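Local coordinates for protein S-adenosylmethionine:2-demethylmenaquinone methyltransferase (Geobacillus kaustophilus, PDB 2PCN) that is of unknown function but belongs to the Aldolase/RraA family, its compact chain of curled beta sheet and short helices assembling here as three copies, at residues D5-F10 and G148-N153; L19-Y24 and L129-V134; R28-P33 and G106-G111. All coordinates share one frame; numbering follows the deposited sequence.

Contact 1: D5-F10 and G148-N153; sequences DLCDQF and GVVVAN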
ATOM      1  N   ASP A   5      -8.041  13.403 -16.716  1.00 12.33           N
ATOM      2  CA  ASP A   5      -8.428  14.330 -17.778  1.00 13.73           C
ATOM      3  C   ASP A   5      -8.143  13.752 -19.159  1.00 15.40           C
ATOM      4  O   ASP A   5      -8.926  13.942 -20.090  1.00 19.14           O
ATOM      5  CB  ASP A   5      -7.700  15.670 -17.628  1.00 15.67           C
ATOM      6  CG  ASP A   5      -8.147  16.444 -16.403  1.00 22.59           C
ATOM      7  OD1 ASP A   5      -9.324  16.308 -16.010  1.00 28.42           O
ATOM      8  OD2 ASP A   5      -7.330  17.201 -15.842  1.00 21.89           O
ATOM      9  N   LEU A   6      -7.022  13.049 -19.289  1.00 15.26           N
ATOM     10  CA  LEU A   6      -6.651  12.438 -20.563  1.00 14.18           C
ATOM     11  C   LEU A   6      -7.658  11.367 -20.966  1.00 16.76           C
ATOM     12  O   LEU A   6      -7.991  11.229 -22.145  1.00 13.71           O
ATOM     13  CB  LEU A   6      -5.250  11.833 -20.465  1.00 12.95           C
ATOM     14  CG  LEU A   6      -4.143  12.871 -20.282  1.00 13.49           C
ATOM     15  CD1 LEU A   6      -2.813  12.179 -20.003  1.00 20.23           C
ATOM     16  CD2 LEU A   6      -4.058  13.740 -21.536  1.00 16.30           C
ATOM     17  N   CYS A   7      -8.145  10.603 -19.992  1.00 12.51           N
ATOM     18  CA  CYS A   7      -9.125   9.576 -20.300  1.00 13.49           C
ATOM     19  C   CYS A   7     -10.439  10.217 -20.751  1.00 14.65           C
ATOM     20  O   CYS A   7     -11.065   9.749 -21.698  1.00 15.40           O
ATOM     21  CB  CYS A   7      -9.360   8.668 -19.087  1.00 16.37           C
ATOM     22  SG  CYS A   7      -8.013   7.475 -18.780  1.00 15.30           S
ATOM     23  N   ASP A   8     -10.847  11.296 -20.090  1.00 13.85           N
ATOM     24  CA  ASP A   8     -12.094  11.970 -20.452  1.00 15.46           C
ATOM     25  C   ASP A   8     -12.058  12.510 -21.880  1.00 17.87           C
ATOM     26  O   ASP A   8     -13.049  12.434 -22.603  1.00 17.47           O
ATOM     27  CB  ASP A   8     -12.392  13.125 -19.490  1.00 13.22           C
ATOM     28  CG  ASP A   8     -12.753  12.650 -18.093  1.00 19.25           C
ATOM     29  OD1 ASP A   8     -12.925  11.428 -17.898  1.00 21.08           O
ATOM     30  OD2 ASP A   8     -12.874  13.505 -17.188  1.00 19.77           O
ATOM     31  N   GLN A   9     -10.910  13.047 -22.283  1.00 19.36           N
ATOM     32  CA  GLN A   9     -10.753  13.614 -23.621  1.00 23.56           C
ATOM     33  C   GLN A   9     -10.351  12.646 -24.733  1.00 25.70           C
ATOM     34  O   GLN A   9     -10.836  12.764 -25.861  1.00 23.18           O
ATOM     35  CB  GLN A   9      -9.710  14.735 -23.604  1.00 24.37           C
ATOM     36  CG  GLN A   9     -10.088  15.985 -22.841  1.00 39.13           C
ATOM     37  CD  GLN A   9      -9.030  17.067 -22.975  1.00 43.49           C
ATOM     38  OE1 GLN A   9      -8.744  17.540 -24.078  1.00 44.97           O
ATOM     39  NE2 GLN A   9      -8.438  17.460 -21.853  1.00 49.02           N
ATOM     40  N   PHE A  10      -9.471  11.696 -24.422  1.00 19.49           N
ATOM     41  CA  PHE A  10      -8.956  10.777 -25.440  1.00 22.11           C
ATOM     42  C   PHE A  10      -9.050   9.280 -25.152  1.00 19.50           C
ATOM     43  O   PHE A  10      -8.242   8.511 -25.672  1.00 20.61           O
ATOM     44  CB  PHE A  10      -7.482  11.102 -25.700  1.00 19.13           C
ATOM     45  CG  PHE A  10      -7.201  12.564 -25.902  1.00 25.99           C
ATOM     46  CD1 PHE A  10      -7.566  13.202 -27.083  1.00 24.69           C
ATOM     47  CD2 PHE A  10      -6.558  13.302 -24.911  1.00 23.16           C
ATOM     48  CE1 PHE A  10      -7.291  14.556 -27.276  1.00 27.08           C
ATOM     49  CE2 PHE A  10      -6.279  14.652 -25.093  1.00 27.36           C
ATOM     50  CZ  PHE A  10      -6.647  15.282 -26.281  1.00 24.13           C
ATOM     51  N   GLY A 148      -3.197   6.509 -12.055  1.00 12.31           N
ATOM     52  CA  GLY A 148      -2.900   5.395 -12.935  1.00  8.64           C
ATOM     53  C   GLY A 148      -1.903   5.722 -14.024  1.00 11.21           C
ATOM     54  O   GLY A 148      -1.177   6.715 -13.946  1.00  9.59           O
ATOM     55  N   VAL A 149      -1.874   4.875 -15.048  1.00  6.88           N
ATOM     56  CA  VAL A 149      -0.964   5.039 -16.172  1.00  5.58           C
ATOM     57  C   VAL A 149      -1.701   4.762 -17.477  1.00  5.53           C
ATOM     58  O   VAL A 149      -2.358   3.734 -17.620  1.00  9.76           O
ATOM     59  CB  VAL A 149       0.224   4.058 -16.059  1.00 11.84           C
ATOM     60  CG1 VAL A 149       1.152   4.221 -17.258  1.00  7.41           C
ATOM     61  CG2 VAL A 149       0.975   4.295 -14.751  1.00  8.66           C
ATOM     62  N   VAL A 150      -1.590   5.686 -18.426  1.00  8.56           N
ATOM     63  CA  VAL A 150      -2.239   5.537 -19.719  1.00 10.40           C
ATOM     64  C   VAL A 150      -1.228   5.752 -20.837  1.00 12.95           C
ATOM     65  O   VAL A 150      -0.298   6.548 -20.704  1.00 12.03           O
ATOM     66  CB  VAL A 150      -3.414   6.527 -19.879  1.00  9.98           C
ATOM     67  CG1 VAL A 150      -4.431   6.292 -18.768  1.00  9.81           C
ATOM     68  CG2 VAL A 150      -2.910   7.963 -19.851  1.00 13.31           C
ATOM     69  N   VAL A 151      -1.421   5.034 -21.938  1.00 13.85           N
ATOM     70  CA  VAL A 151      -0.512   5.108 -23.075  1.00 11.30           C
ATOM     71  C   VAL A 151      -1.212   5.500 -24.372  1.00 14.05           C
ATOM     72  O   VAL A 151      -2.252   4.942 -24.719  1.00 13.97           O
ATOM     73  CB  VAL A 151       0.180   3.747 -23.295  1.00 11.30           C
ATOM     74  CG1 VAL A 151       1.110   3.819 -24.493  1.00 10.99           C
ATOM     75  CG2 VAL A 151       0.942   3.346 -22.040  1.00 12.11           C
ATOM     76  N   ALA A 152      -0.630   6.460 -25.086  1.00 14.44           N
ATOM     77  CA  ALA A 152      -1.171   6.917 -26.365  1.00 17.39           C
ATOM     78  C   ALA A 152      -0.106   6.645 -27.428  1.00 23.47           C
ATOM     79  O   ALA A 152       1.079   6.553 -27.112  1.00 16.45           O
ATOM     80  CB  ALA A 152      -1.488   8.407 -26.302  1.00 20.64           C
ATOM     81  N   ASN A 153      -0.518   6.512 -28.685  1.00 25.62           N
ATOM     82  CA  ASN A 153       0.445   6.240 -29.745  1.00 33.17           C
ATOM     83  C   ASN A 153       1.145   7.492 -30.260  1.00 36.76           C
ATOM     84  O   ASN A 153       1.908   7.434 -31.225  1.00 41.15           O
ATOM     85  CB  ASN A 153      -0.232   5.499 -30.900  1.00 44.49           C
ATOM     86  CG  ASN A 153      -0.547   4.054 -30.560  1.00 53.72           C
ATOM     87  OD1 ASN A 153      -1.109   3.320 -31.372  1.00 61.69           O
ATOM     88  ND2 ASN A 153      -0.178   3.635 -29.351  1.00 59.89           N
TER
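V150 is the residue of strand 148-152 that meets helix 3-10, and it touches both L6 and C7. Where the segments run closest, the CA atoms of C7 and V150 are still 8.0 Å apart, so side chains alone make the contact.

Start at G148. At its backbone angles a CB would press on the carbonyl O of the residue before, so the position calls for glycine, and its N donates a hydrogen bond to OD1 of D145 at the end of the neighbouring strand. At V149 the side chain leaves from the face of the strand turned away from the helix, and packs on V142, A144 and W136.

V150 then brings its side chain round to the helix. Its two methyls divide the work. CG1 lies anti to the carbonyl carbon (chi1 -59°) and approaches SG of C7 at 3.8 Å, while CG2 faces CD1 of L6 at 4.2 Å. The thiol and one leucine methyl therefore meet separate branches of a single valine, in a buried, wholly apolar contact with no hydrogen bond across it. This is helix-on-sheet packing: the N-terminal helix lies against a strand bonded on one edge to 14-16 and on the other to 141-145, in the large mixed sheet of the RraA-like fold. Y143 touches both L6 and V150, and P114 of a second subunit packs on both C7 and V150, bringing this spot into the subunit interface.

V151 again turns from the helix, packing on V134 and W136. A152 packs on L14.

Contact 2: L19-Y24 and L129-V134; sequences LPFQSY and LEFGGV
L19 packs directly on the backbone of G132, with its CB 4.0 Å from the glycine CA. The chains are closest here, the two CA atoms being only 4.7 Å apart, and the absence of a side chain on G132 lets L19 come in. Further out, L19 extends CD2 to 4.3 Å from CD2 of F131, approaching that ring obliquely; with CG anti to the backbone N (chi1 176°), the leucine carries CD2 on toward the F131 ring.

The other direct meeting is between two phenylalanines. CZ of F21 lies 4.0 Å from CE2 of F131, each atom near the plane of the other ring and at its edge. The rings touch rim to rim, and the two side chains cross at about a right angle.

In the second shell, F131 is packed on several sides. Its ring stacks with those of W136 and H91, its side chain also touches V60 and D62, and its carbonyl O accepts a hydrogen bond from NE1 of W136. L19 also touches H91, and F21 leans on M108 of strand 106-109. A backbone hydrogen bond between G132 and E18 ties the turn to the chain just ahead of L19.

What sets G132 in place is the turn itself. V134 N bonds to F131 O at 3.0 Å and F131 N returns a bond to V134 O at 3.2 Å, while G132 and G133 both have positive phi. That is a type I' beta turn, the classic tight connection of a two-residue beta hairpin, here joining strands 129-131 and 134-136.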
ATOM      1  N   LEU A  19      -2.413  -2.919 -14.366  1.00 13.16           N
ATOM      2  CA  LEU A  19      -1.536  -3.236 -13.252  1.00 18.75           C
ATOM      3  C   LEU A  19      -1.320  -2.001 -12.382  1.00 17.92           C
ATOM      4  O   LEU A  19      -0.840  -0.972 -12.860  1.00 17.65           O
ATOM      5  CB  LEU A  19      -0.191  -3.739 -13.779  1.00 20.59           C
ATOM      6  CG  LEU A  19       0.912  -4.045 -12.763  1.00 24.84           C
ATOM      7  CD1 LEU A  19       0.494  -5.202 -11.860  1.00 24.40           C
ATOM      8  CD2 LEU A  19       2.192  -4.389 -13.508  1.00 20.92           C
ATOM      9  N   PRO A  20      -1.697  -2.080 -11.096  1.00 16.19           N
ATOM     10  CA  PRO A  20      -1.517  -0.941 -10.195  1.00 16.77           C
ATOM     11  C   PRO A  20      -0.058  -0.884  -9.758  1.00 17.60           C
ATOM     12  O   PRO A  20       0.519  -1.898  -9.370  1.00 21.38           O
ATOM     13  CB  PRO A  20      -2.456  -1.269  -9.040  1.00 17.35           C
ATOM     14  CG  PRO A  20      -2.363  -2.756  -8.966  1.00 23.43           C
ATOM     15  CD  PRO A  20      -2.439  -3.163 -10.424  1.00 24.07           C
ATOM     16  N   PHE A  21       0.537   0.298  -9.830  1.00  8.92           N
ATOM     17  CA  PHE A  21       1.932   0.467  -9.444  1.00 12.36           C
ATOM     18  C   PHE A  21       2.071   1.208  -8.127  1.00 12.18           C
ATOM     19  O   PHE A  21       1.175   1.946  -7.716  1.00 11.52           O
ATOM     20  CB  PHE A  21       2.688   1.279 -10.501  1.00 13.71           C
ATOM     21  CG  PHE A  21       2.920   0.549 -11.789  1.00 12.97           C
ATOM     22  CD1 PHE A  21       3.944  -0.385 -11.899  1.00 12.62           C
ATOM     23  CD2 PHE A  21       2.140   0.825 -12.906  1.00 12.80           C
ATOM     24  CE1 PHE A  21       4.195  -1.032 -13.102  1.00 11.46           C
ATOM     25  CE2 PHE A  21       2.382   0.181 -14.117  1.00 12.32           C
ATOM     26  CZ  PHE A  21       3.412  -0.748 -14.213  1.00 11.26           C
ATOM     27  N   GLN A  22       3.206   1.006  -7.470  1.00 10.45           N
ATOM     28  CA  GLN A  22       3.507   1.722  -6.242  1.00 10.33           C
ATOM     29  C   GLN A  22       4.385   2.849  -6.778  1.00 13.78           C
ATOM     30  O   GLN A  22       5.193   2.613  -7.676  1.00 10.91           O
ATOM     31  CB  GLN A  22       4.323   0.857  -5.278  1.00 10.79           C
ATOM     32  CG  GLN A  22       3.640  -0.428  -4.846  1.00 24.75           C
ATOM     33  CD  GLN A  22       2.267  -0.181  -4.261  1.00 29.42           C
ATOM     34  OE1 GLN A  22       2.106   0.632  -3.351  1.00 34.88           O
ATOM     35  NE2 GLN A  22       1.268  -0.886  -4.779  1.00 36.33           N
ATOM     36  N   SER A  23       4.218   4.060  -6.256  1.00 11.69           N
ATOM     37  CA  SER A  23       5.018   5.200  -6.708  1.00 11.87           C
ATOM     38  C   SER A  23       6.162   5.413  -5.721  1.00 13.35           C
ATOM     39  O   SER A  23       5.927   5.617  -4.531  1.00 12.65           O
ATOM     40  CB  SER A  23       4.149   6.456  -6.786  1.00 15.51           C
ATOM     41  OG  SER A  23       4.856   7.523  -7.393  1.00 21.07           O
ATOM     42  N   TYR A  24       7.396   5.378  -6.221  1.00  7.22           N
ATOM     43  CA  TYR A  24       8.577   5.517  -5.371  1.00 10.14           C
ATOM     44  C   TYR A  24       9.411   6.787  -5.543  1.00  9.96           C
ATOM     45  O   TYR A  24      10.190   7.130  -4.660  1.00  9.98           O
ATOM     46  CB  TYR A  24       9.497   4.315  -5.584  1.00  7.75           C
ATOM     47  CG  TYR A  24       8.904   2.993  -5.176  1.00 11.03           C
ATOM     48  CD1 TYR A  24       8.768   2.652  -3.828  1.00 14.60           C
ATOM     49  CD2 TYR A  24       8.473   2.078  -6.135  1.00  8.10           C
ATOM     50  CE1 TYR A  24       8.218   1.426  -3.446  1.00 15.54           C
ATOM     51  CE2 TYR A  24       7.922   0.853  -5.763  1.00 17.49           C
ATOM     52  CZ  TYR A  24       7.798   0.534  -4.418  1.00 17.45           C
ATOM     53  OH  TYR A  24       7.242  -0.670  -4.054  1.00 15.53           O
ATOM     54  N   LEU A 129       6.651  -4.297 -25.713  1.00 11.57           N
ATOM     55  CA  LEU A 129       6.426  -4.974 -24.445  1.00 14.91           C
ATOM     56  C   LEU A 129       4.945  -5.272 -24.293  1.00 14.17           C
ATOM     57  O   LEU A 129       4.100  -4.574 -24.860  1.00 14.06           O
ATOM     58  CB  LEU A 129       6.893  -4.095 -23.280  1.00  9.76           C
ATOM     59  CG  LEU A 129       8.309  -3.523 -23.362  1.00 14.93           C
ATOM     60  CD1 LEU A 129       8.536  -2.595 -22.180  1.00 12.41           C
ATOM     61  CD2 LEU A 129       9.336  -4.647 -23.372  1.00 10.45           C
ATOM     62  N   GLU A 130       4.634  -6.310 -23.528  1.00 13.48           N
ATOM     63  CA  GLU A 130       3.252  -6.693 -23.296  1.00 19.55           C
ATOM     64  C   GLU A 130       3.005  -7.117 -21.853  1.00 15.98           C
ATOM     65  O   GLU A 130       3.344  -8.229 -21.456  1.00 14.54           O
ATOM     66  CB  GLU A 130       2.853  -7.834 -24.236  1.00 24.71           C
ATOM     67  CG  GLU A 130       2.730  -7.425 -25.691  1.00 35.34           C
ATOM     68  CD  GLU A 130       2.438  -8.599 -26.604  1.00 43.85           C
ATOM     69  OE1 GLU A 130       1.473  -9.341 -26.326  1.00 45.78           O
ATOM     70  OE2 GLU A 130       3.170  -8.775 -27.601  1.00 49.27           O
ATOM     71  N   PHE A 131       2.422  -6.215 -21.070  1.00 16.83           N
ATOM     72  CA  PHE A 131       2.094  -6.505 -19.677  1.00 13.60           C
ATOM     73  C   PHE A 131       1.063  -5.505 -19.169  1.00 10.84           C
ATOM     74  O   PHE A 131       0.897  -4.427 -19.746  1.00 13.11           O
ATOM     75  CB  PHE A 131       3.344  -6.465 -18.785  1.00 14.72           C
ATOM     76  CG  PHE A 131       3.956  -5.100 -18.643  1.00 15.11           C
ATOM     77  CD1 PHE A 131       4.973  -4.685 -19.498  1.00 10.69           C
ATOM     78  CD2 PHE A 131       3.524  -4.233 -17.641  1.00 14.23           C
ATOM     79  CE1 PHE A 131       5.558  -3.424 -19.356  1.00 11.62           C
ATOM     80  CE2 PHE A 131       4.102  -2.969 -17.490  1.00 10.79           C
ATOM     81  CZ  PHE A 131       5.123  -2.565 -18.352  1.00  8.78           C
ATOM     82  N   GLY A 132       0.372  -5.871 -18.096  1.00 13.32           N
ATOM     83  CA  GLY A 132      -0.636  -4.995 -17.525  1.00 11.87           C
ATOM     84  C   GLY A 132      -1.780  -4.734 -18.482  1.00 15.65           C
ATOM     85  O   GLY A 132      -2.483  -3.731 -18.359  1.00 16.65           O
ATOM     86  N   GLY A 133      -1.964  -5.644 -19.434  1.00 15.43           N
ATOM     87  CA  GLY A 133      -3.029  -5.501 -20.411  1.00 17.99           C
ATOM     88  C   GLY A 133      -2.753  -4.392 -21.407  1.00 17.09           C
ATOM     89  O   GLY A 133      -3.665  -3.915 -22.084  1.00 16.63           O
ATOM     90  N   VAL A 134      -1.492  -3.988 -21.510  1.00 14.66           N
ATOM     91  CA  VAL A 134      -1.109  -2.913 -22.419  1.00 10.73           C
ATOM     92  C   VAL A 134       0.041  -3.305 -23.344  1.00 13.25           C
ATOM     93  O   VAL A 134       0.925  -4.073 -22.966  1.00 10.84           O
ATOM     94  CB  VAL A 134      -0.692  -1.640 -21.620  1.00 11.81           C
ATOM     95  CG1 VAL A 134      -0.063  -0.596 -22.547  1.00 12.15           C
ATOM     96  CG2 VAL A 134      -1.907  -1.051 -20.926  1.00 11.62           C
TER

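Contact 3: R28-P33 and G106-G111; sequences RMFSGP and GVMAIG
Inside the curled mixed sheet, F30 of strand 30-38 reaches across to G106 and M108 of strand 106-109, making a CH-pi contact and a Met-aromatic contact with a single ring. CD2 of F30 lies 3.5 Å from CA of G106, and that CA sits 3.7 Å from the centroid of the ring, 23° off the normal. The glycine thus lies over one face, displaced toward the rim, and the ring rests flat against bare backbone where no CB stands between. The phenyl gets there because CG lies between the backbone N and the carbonyl carbon (chi1 60°), which lays the ring over the G106 backbone.

The two strands are not neighbours. In the sheet, 58-62 and 87-90 come between them, and the sheet curls so strongly that the axes of 30-33 and 106-109 run almost perpendicular (92°), 8.5 Å apart at closest approach. The F30 side chain bridges this gap through the interior, and all the touching residues are buried.

M108 takes the rim. Its CG lies in the ring plane, 3.9 Å from CZ of F30, and its SD stands obliquely to the ring, 5.2 Å from the centroid. The methionine chain bends about its SD-CE end, at the torsion around the CG-SD bond.

Both strands are held by their own backbone bonds: F30 pairs with A144 of strand 141-145, and G106 with A86 and V88. The side chain of V107 points away from F30 and packs on I94.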
ATOM      1  N   ARG A  28       5.320  12.361  -8.458  1.00 13.58           N
ATOM      2  CA  ARG A  28       4.185  11.454  -8.509  1.00 14.73           C
ATOM      3  C   ARG A  28       3.524  11.501  -9.878  1.00 15.31           C
ATOM      4  O   ARG A  28       2.816  10.577 -10.272  1.00 17.08           O
ATOM      5  CB  ARG A  28       3.193  11.825  -7.406  1.00 20.54           C
ATOM      6  CG  ARG A  28       3.853  11.844  -6.032  1.00 33.18           C
ATOM      7  CD  ARG A  28       2.905  12.255  -4.918  1.00 44.62           C
ATOM      8  NE  ARG A  28       3.601  12.319  -3.633  1.00 53.66           N
ATOM      9  CZ  ARG A  28       3.024  12.635  -2.478  1.00 57.73           C
ATOM     10  NH1 ARG A  28       1.729  12.920  -2.434  1.00 60.19           N
ATOM     11  NH2 ARG A  28       3.743  12.667  -1.364  1.00 57.66           N
ATOM     12  N   MET A  29       3.778  12.580 -10.608  1.00 11.06           N
ATOM     13  CA  MET A  29       3.220  12.751 -11.941  1.00  7.75           C
ATOM     14  C   MET A  29       4.349  12.945 -12.950  1.00 10.29           C
ATOM     15  O   MET A  29       5.234  13.773 -12.745  1.00  9.95           O
ATOM     16  CB  MET A  29       2.292  13.965 -11.963  1.00 11.43           C
ATOM     17  CG  MET A  29       1.707  14.276 -13.321  1.00 19.13           C
ATOM     18  SD  MET A  29       0.649  15.736 -13.268  1.00 28.03           S
ATOM     19  CE  MET A  29      -0.893  15.012 -12.710  1.00 18.72           C
ATOM     20  N   PHE A  30       4.325  12.170 -14.028  1.00  9.21           N
ATOM     21  CA  PHE A  30       5.350  12.283 -15.059  1.00 11.72           C
ATOM     22  C   PHE A  30       4.857  11.677 -16.364  1.00 12.54           C
ATOM     23  O   PHE A  30       3.950  10.843 -16.367  1.00  8.78           O
ATOM     24  CB  PHE A  30       6.658  11.614 -14.598  1.00 11.59           C
ATOM     25  CG  PHE A  30       6.525  10.147 -14.283  1.00 11.99           C
ATOM     26  CD1 PHE A  30       6.902   9.186 -15.215  1.00 11.96           C
ATOM     27  CD2 PHE A  30       6.033   9.730 -13.051  1.00 10.41           C
ATOM     28  CE1 PHE A  30       6.794   7.824 -14.923  1.00 14.07           C
ATOM     29  CE2 PHE A  30       5.918   8.375 -12.747  1.00 13.54           C
ATOM     30  CZ  PHE A  30       6.300   7.417 -13.688  1.00 10.97           C
ATOM     31  N   SER A  31       5.440  12.116 -17.475  1.00 10.72           N
ATOM     32  CA  SER A  31       5.034  11.619 -18.781  1.00 12.91           C
ATOM     33  C   SER A  31       6.099  11.914 -19.829  1.00 11.90           C
ATOM     34  O   SER A  31       7.019  12.694 -19.591  1.00 13.52           O
ATOM     35  CB  SER A  31       3.715  12.275 -19.199  1.00 10.28           C
ATOM     36  OG  SER A  31       3.887  13.675 -19.374  1.00 15.42           O
ATOM     37  N   GLY A  32       5.963  11.286 -20.992  1.00 12.05           N
ATOM     38  CA  GLY A  32       6.925  11.496 -22.055  1.00 13.06           C
ATOM     39  C   GLY A  32       6.999  10.315 -23.004  1.00 13.26           C
ATOM     40  O   GLY A  32       6.324   9.305 -22.796  1.00 12.51           O
ATOM     41  N   PRO A  33       7.822  10.412 -24.059  1.00 11.27           N
ATOM     42  CA  PRO A  33       7.984   9.343 -25.048  1.00 10.48           C
ATOM     43  C   PRO A  33       8.565   8.089 -24.411  1.00 10.38           C
ATOM     44  O   PRO A  33       9.477   8.160 -23.590  1.00 12.55           O
ATOM     45  CB  PRO A  33       8.921   9.969 -26.076  1.00 11.38           C
ATOM     46  CG  PRO A  33       9.787  10.841 -25.232  1.00 14.83           C
ATOM     47  CD  PRO A  33       8.783  11.501 -24.303  1.00 11.91           C
ATOM     48  N   GLY A 106      10.156  10.350 -11.717  1.00 13.56           N
ATOM     49  CA  GLY A 106       9.089   9.400 -11.472  1.00  7.78           C
ATOM     50  C   GLY A 106       9.605   7.976 -11.498  1.00 11.39           C
ATOM     51  O   GLY A 106      10.420   7.619 -12.348  1.00  7.31           O
ATOM     52  N   VAL A 107       9.160   7.166 -10.544  1.00  8.70           N
ATOM     53  CA  VAL A 107       9.556   5.764 -10.492  1.00 11.64           C
ATOM     54  C   VAL A 107       8.382   4.933  -9.993  1.00 10.99           C
ATOM     55  O   VAL A 107       7.947   5.086  -8.851  1.00 10.40           O
ATOM     56  CB  VAL A 107      10.754   5.514  -9.541  1.00 12.88           C
ATOM     57  CG1 VAL A 107      11.079   4.017  -9.509  1.00  6.17           C
ATOM     58  CG2 VAL A 107      11.974   6.298  -9.997  1.00 10.17           C
ATOM     59  N   MET A 108       7.864   4.070 -10.861  1.00  9.18           N
ATOM     60  CA  MET A 108       6.758   3.187 -10.506  1.00  9.37           C
ATOM     61  C   MET A 108       7.217   1.748 -10.673  1.00 10.44           C
ATOM     62  O   MET A 108       7.879   1.408 -11.658  1.00 10.94           O
ATOM     63  CB  MET A 108       5.540   3.433 -11.405  1.00  9.38           C
ATOM     64  CG  MET A 108       4.892   4.794 -11.236  1.00 14.25           C
ATOM     65  SD  MET A 108       3.411   4.925 -12.248  1.00 16.60           S
ATOM     66  CE  MET A 108       2.344   5.891 -11.181  1.00 21.05           C
ATOM     67  N   ALA A 109       6.861   0.906  -9.709  1.00 10.46           N
ATOM     68  CA  ALA A 109       7.239  -0.504  -9.733  1.00  8.25           C
ATOM     69  C   ALA A 109       6.206  -1.277  -8.919  1.00  9.46           C
ATOM     70  O   ALA A 109       5.358  -0.672  -8.260  1.00  8.65           O
ATOM     71  CB  ALA A 109       8.624  -0.674  -9.134  1.00  7.84           C
ATOM     72  N   ILE A 110       6.263  -2.604  -8.949  1.00  7.24           N
ATOM     73  CA  ILE A 110       5.278  -3.376  -8.195  1.00  7.08           C
ATOM     74  C   ILE A 110       5.728  -3.734  -6.787  1.00 13.29           C
ATOM     75  O   ILE A 110       4.949  -4.278  -6.002  1.00 12.72           O
ATOM     76  CB  ILE A 110       4.875  -4.672  -8.935  1.00  9.89           C
ATOM     77  CG1 ILE A 110       6.078  -5.607  -9.073  1.00 16.13           C
ATOM     78  CG2 ILE A 110       4.303  -4.320 -10.303  1.00 11.73           C
ATOM     79  CD1 ILE A 110       5.718  -6.993  -9.572  1.00 21.10           C
ATOM     80  N   GLY A 111       6.977  -3.419  -6.459  1.00 10.54           N
ATOM     81  CA  GLY A 111       7.468  -3.721  -5.127  1.00  9.14           C
ATOM     82  C   GLY A 111       8.948  -3.453  -4.967  1.00 11.66           C
ATOM     83  O   GLY A 111       9.597  -2.941  -5.877  1.00 10.20           O
TER

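How the contacts relate
The six segments come along the chain as 5-10, 19-24, 28-33, 106-111, 129-134 and 148-153, so contact 3 is the innermost closure, contact 2 encloses it and contact 1 spans both, joining segments close to the two ends of the chain. All three reach the same mixed sheet. The centres of contacts 2 and 3 are about 10 Å apart, and contact 1 lies about 14 Å from contact 2 and 15 Å from contact 3. Strands 22-23 and 106-109 are antiparallel neighbours, which couples contacts 2 and 3 directly. V149, on the side of strand 148-152 turned from the helix, touches F21 and M108 and so links contact 1 to the other two; contact 1 also faces a second subunit.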